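Local structure of geranylgeranyl pyrophosphate synthase (Corynebacterium glutamicum, 3LMD) at residues V103-I106 / T107-T111; A142-I145 / L146-H149. The protein probably builds long-chain isoprenoid diphosphates by adding isoprene units to an allylic diphosphate, as in the FPP/GGPP synthase family, with magnesium as cofactor. All coordinates share one frame; numbering follows the deposited sequence.

Interaction 1. Residues V103-I106 / T107-T111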
loop_
_atom_site.group_PDB
_atom_site.type_symbol
_atom_site.label_atom_id
_atom_site.label_comp_id
_atom_site.label_asym_id
_atom_site.label_seq_id
_atom_site.Cartn_x
_atom_site.Cartn_y
_atom_site.Cartn_z
ATOM N N VAL A 103 5.677 -1.989 13.644
ATOM C CA VAL A 103 5.200 -2.435 12.334
ATOM C C VAL A 103 3.693 -2.697 12.393
ATOM O O VAL A 103 2.949 -2.289 11.490
ATOM C CB VAL A 103 5.955 -3.696 11.873
ATOM C CG1 VAL A 103 5.233 -4.381 10.658
ATOM C CG2 VAL A 103 7.407 -3.320 11.471
ATOM N N VAL A 104 3.240 -3.376 13.444
ATOM C CA VAL A 104 1.797 -3.630 13.587
ATOM C C VAL A 104 1.029 -2.319 13.638
ATOM O O VAL A 104 0.002 -2.151 12.952
ATOM C CB VAL A 104 1.483 -4.495 14.823
ATOM C CG1 VAL A 104 -0.049 -4.579 15.078
ATOM C CG2 VAL A 104 2.088 -5.895 14.612
ATOM N N GLU A 105 1.494 -1.386 14.452
ATOM C CA GLU A 105 0.762 -0.121 14.570
ATOM C C GLU A 105 0.756 0.717 13.293
ATOM O O GLU A 105 -0.251 1.363 12.983
ATOM C CB GLU A 105 1.257 0.712 15.757
ATOM C CG GLU A 105 0.457 1.987 15.933
ATOM C CD GLU A 105 -0.956 1.764 16.494
ATOM O OE1 GLU A 105 -1.381 0.614 16.684
ATOM O OE2 GLU A 105 -1.651 2.766 16.784
ATOM N N ILE A 106 1.869 0.708 12.554
ATOM C CA ILE A 106 1.941 1.456 11.289
ATOM C C ILE A 106 0.969 0.865 10.296
ATOM O O ILE A 106 0.325 1.572 9.513
ATOM C CB ILE A 106 3.370 1.384 10.685
ATOM C CG1 ILE A 106 4.328 2.311 11.483
ATOM C CG2 ILE A 106 3.316 1.807 9.207
ATOM C CD1 ILE A 106 5.850 2.114 11.079
ATOM N N THR A 107 0.871 -0.455 10.309
ATOM C CA THR A 107 -0.068 -1.135 9.399
ATOM C C THR A 107 -1.501 -0.791 9.731
ATOM O O THR A 107 -2.315 -0.516 8.827
ATOM C CB THR A 107 0.142 -2.652 9.455
ATOM O OG1 THR A 107 1.475 -2.937 8.998
ATOM C CG2 THR A 107 -0.877 -3.384 8.540
ATOM N N HIS A 108 -1.800 -0.773 11.030
ATOM C CA HIS A 108 -3.095 -0.307 11.502
ATOM C C HIS A 108 -3.402 1.089 10.992
ATOM O O HIS A 108 -4.492 1.332 10.470
ATOM C CB HIS A 108 -3.146 -0.351 13.056
ATOM C CG HIS A 108 -4.334 0.328 13.637
ATOM N ND1 HIS A 108 -5.630 -0.019 13.295
ATOM C CD2 HIS A 108 -4.433 1.334 14.541
ATOM C CE1 HIS A 108 -6.474 0.753 13.967
ATOM N NE2 HIS A 108 -5.773 1.585 14.722
ATOM N N LEU A 109 -2.469 2.031 11.167
ATOM C CA LEU A 109 -2.696 3.406 10.724
ATOM C C LEU A 109 -2.872 3.505 9.199
ATOM O O LEU A 109 -3.756 4.234 8.717
ATOM C CB LEU A 109 -1.552 4.337 11.204
ATOM C CG LEU A 109 -1.459 4.413 12.736
ATOM C CD1 LEU A 109 -0.204 5.217 13.202
ATOM C CD2 LEU A 109 -2.770 5.018 13.320
ATOM N N ALA A 110 -2.052 2.785 8.445
ATOM C CA ALA A 110 -2.142 2.821 6.963
ATOM C C ALA A 110 -3.534 2.418 6.516
ATOM O O ALA A 110 -4.140 3.036 5.651
ATOM C CB ALA A 110 -1.085 1.898 6.326
ATOM N N THR A 111 -4.001 1.350 7.134
ATOM C CA THR A 111 -5.333 0.779 6.966
ATOM C C THR A 111 -6.459 1.763 7.186
ATOM O O THR A 111 -7.387 1.861 6.369
ATOM C CB THR A 111 -5.436 -0.362 8.001
ATOM O OG1 THR A 111 -5.267 -1.596 7.327
ATOM C CG2 THR A 111 -6.722 -0.304 8.821
#
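Thr107 turns back on Val103, one helical turn earlier, and closes the tight part of this contact. Its OG1 sits 3.0 Å from Val103 O and donates to it, while Thr107 N bonds the same oxygen with an N-H...O angle of 156°. The two donors come from opposite faces of the carbonyl plane, so one buried oxygen takes two bonds. The hydroxyl can do this because OG1 lies beside its own backbone N (chi1 -63°), pointing back down the helix. Leu109 packs closely too: its CG rests 3.3 Å from Glu105 O, the acceptor of Leu109 N. Ala110 N closes the next turn on Ile106 O.

The looser side belongs to Glu105 and His108, where the histidine is partly exposed. The two side chains run alongside each other in the same direction, carboxylate and ring planes 47° apart. Both carboxylate oxygens stay 3.8 Å from His108 CD2, OE2 in the ring plane at its edge and OE1 obliquely placed. On the ring it is carbon that meets the carboxylate, His108 NE2 staying 4.8 Å from Glu105 OE2; the strong partner of the carboxylate is Arg76, in a salt bridge to Glu105 OE2.

All of this lies on helix 95-118, enclosed on several sides. Helix 77-86 meets Glu105 and His108 through Arg78, helix 188-214 packs on Val104, helix 34-55 reaches Ile106 through Leu51, and helix 132-157 receives Val103, Ile106 and Leu109.

Interaction 2. Residues A142-I145 / L146-H149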
loop_
_atom_site.group_PDB
_atom_site.type_symbol
_atom_site.label_atom_id
_atom_site.label_comp_id
_atom_site.label_asym_id
_atom_site.label_seq_id
_atom_site.Cartn_x
_atom_site.Cartn_y
_atom_site.Cartn_z
ATOM N N ALA A 142 -0.510 8.991 2.062
ATOM C CA ALA A 142 -0.042 8.814 3.445
ATOM C C ALA A 142 -0.074 7.319 3.841
ATOM O O ALA A 142 0.852 6.799 4.485
ATOM C CB ALA A 142 -0.904 9.640 4.407
ATOM N N GLY A 143 -1.149 6.629 3.473
ATOM C CA GLY A 143 -1.244 5.198 3.763
ATOM C C GLY A 143 -0.096 4.469 3.066
ATOM O O GLY A 143 0.550 3.610 3.660
ATOM N N ASP A 144 0.194 4.830 1.821
ATOM C CA ASP A 144 1.267 4.134 1.077
ATOM C C ASP A 144 2.667 4.368 1.665
ATOM O O ASP A 144 3.513 3.434 1.700
ATOM C CB ASP A 144 1.269 4.542 -0.399
ATOM C CG ASP A 144 0.044 4.012 -1.152
ATOM O OD1 ASP A 144 -0.711 3.196 -0.585
ATOM O OD2 ASP A 144 -0.173 4.412 -2.313
ATOM N N ILE A 145 2.963 5.607 2.076
ATOM C CA ILE A 145 4.303 5.852 2.578
ATOM C C ILE A 145 4.437 5.127 3.927
ATOM O O ILE A 145 5.529 4.639 4.261
ATOM C CB ILE A 145 4.678 7.379 2.715
ATOM C CG1 ILE A 145 6.181 7.538 2.961
ATOM C CG2 ILE A 145 3.872 8.091 3.858
ATOM C CD1 ILE A 145 7.054 7.344 1.707
ATOM N N LEU A 146 3.344 5.019 4.674
ATOM C CA LEU A 146 3.392 4.217 5.922
ATOM C C LEU A 146 3.766 2.764 5.639
ATOM O O LEU A 146 4.608 2.168 6.332
ATOM C CB LEU A 146 2.075 4.329 6.733
ATOM C CG LEU A 146 2.124 5.367 7.870
ATOM C CD1 LEU A 146 2.390 6.800 7.387
ATOM C CD2 LEU A 146 0.819 5.274 8.625
ATOM N N LEU A 147 3.163 2.188 4.608
ATOM C CA LEU A 147 3.523 0.814 4.195
ATOM C C LEU A 147 4.998 0.737 3.787
ATOM O O LEU A 147 5.686 -0.235 4.107
ATOM C CB LEU A 147 2.584 0.300 3.064
ATOM C CG LEU A 147 1.120 0.255 3.585
ATOM C CD1 LEU A 147 0.063 0.138 2.504
ATOM C CD2 LEU A 147 0.888 -0.852 4.657
ATOM N N ALA A 148 5.516 1.765 3.127
ATOM C CA ALA A 148 6.954 1.761 2.798
ATOM C C ALA A 148 7.814 1.803 4.084
ATOM O O ALA A 148 8.819 1.098 4.180
ATOM C CB ALA A 148 7.336 2.949 1.890
ATOM N N HIS A 149 7.445 2.659 5.039
ATOM C CA HIS A 149 8.127 2.691 6.355
ATOM C C HIS A 149 8.088 1.315 7.025
ATOM O O HIS A 149 9.100 0.825 7.565
ATOM C CB HIS A 149 7.449 3.671 7.341
ATOM C CG HIS A 149 7.505 5.108 6.916
ATOM N ND1 HIS A 149 8.581 5.644 6.262
ATOM C CD2 HIS A 149 6.631 6.124 7.101
ATOM C CE1 HIS A 149 8.368 6.929 6.035
ATOM N NE2 HIS A 149 7.182 7.242 6.531
#
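His149 lays one face of its imidazole over the carbonyl oxygen of Ile145, the residue one turn before it. That oxygen stands 3.3 Å from His149 CG, above the ring plane and displaced toward the rim, and it also accepts His149 N in a nearly straight bond (168°). The oxygen is thus hydrogen-bonded by the amide and covered by the ring face, which makes only a van der Waals contact. CG beside the backbone N (chi1 -64°) folds the imidazole back over the preceding turn, where the Ile145 side chain crosses it at a slant. The branch that touches is CG1, 3.7 Å from His149 NE2 and nearly as close to CE1.

The other branch of Ile145 faces Leu146. Here the side chains cross at about a right angle, with Ile145 CG2 4.0 Å from Leu146 CD1. The same leucine methyl drops to 3.3 Å from Ala142 O, closely packed against the acceptor of its own backbone amide. Leu147 leans back in a similar way, its CG 3.4 Å from Gly143 O. Ala148 CB sits 3.4 Å from Ile145 O, but between the side chains the approach is looser, Ala148 CB to Ile145 CD1 4.4 Å. Asp144 starts out away from the following turn, and its OD1 is hydrogen-bonded to NE2 of His114 of the same chain.

Side chains thus leave helix 132-157 in different directions: Leu146 packs on helices 60-69 and 95-118, Leu147 on Ala110, and His149 on Glu54, while Ile145 and Ala148 pack on Gly170 of the second subunit. This stretch, packed between helices of its own chain and the second subunit, fits the all-helical, dimeric fold of the trans-prenyltransferases.

In the fold
Interactions 1 and 2 lie on helices 95-118 and 132-157, consecutive in the chain, and their centres are about 9 Å apart. The helices pack directly: Ile106 CG2 comes 3.2 Å from Leu146 O, and Leu109 CB lies 3.6 Å from Leu146 CD2. Ala110 completes the seam, its CB 3.6 Å from Gly143 O. Interaction 1 lies nearer the centre of the chain, and interaction 2 also meets the second subunit. Farther along helix 95-118 is Asp115, which with Asp119 binds calcium in a structure of this protein. The paired contacts thus join the metal-binding helix to one that packs at the dimer interface.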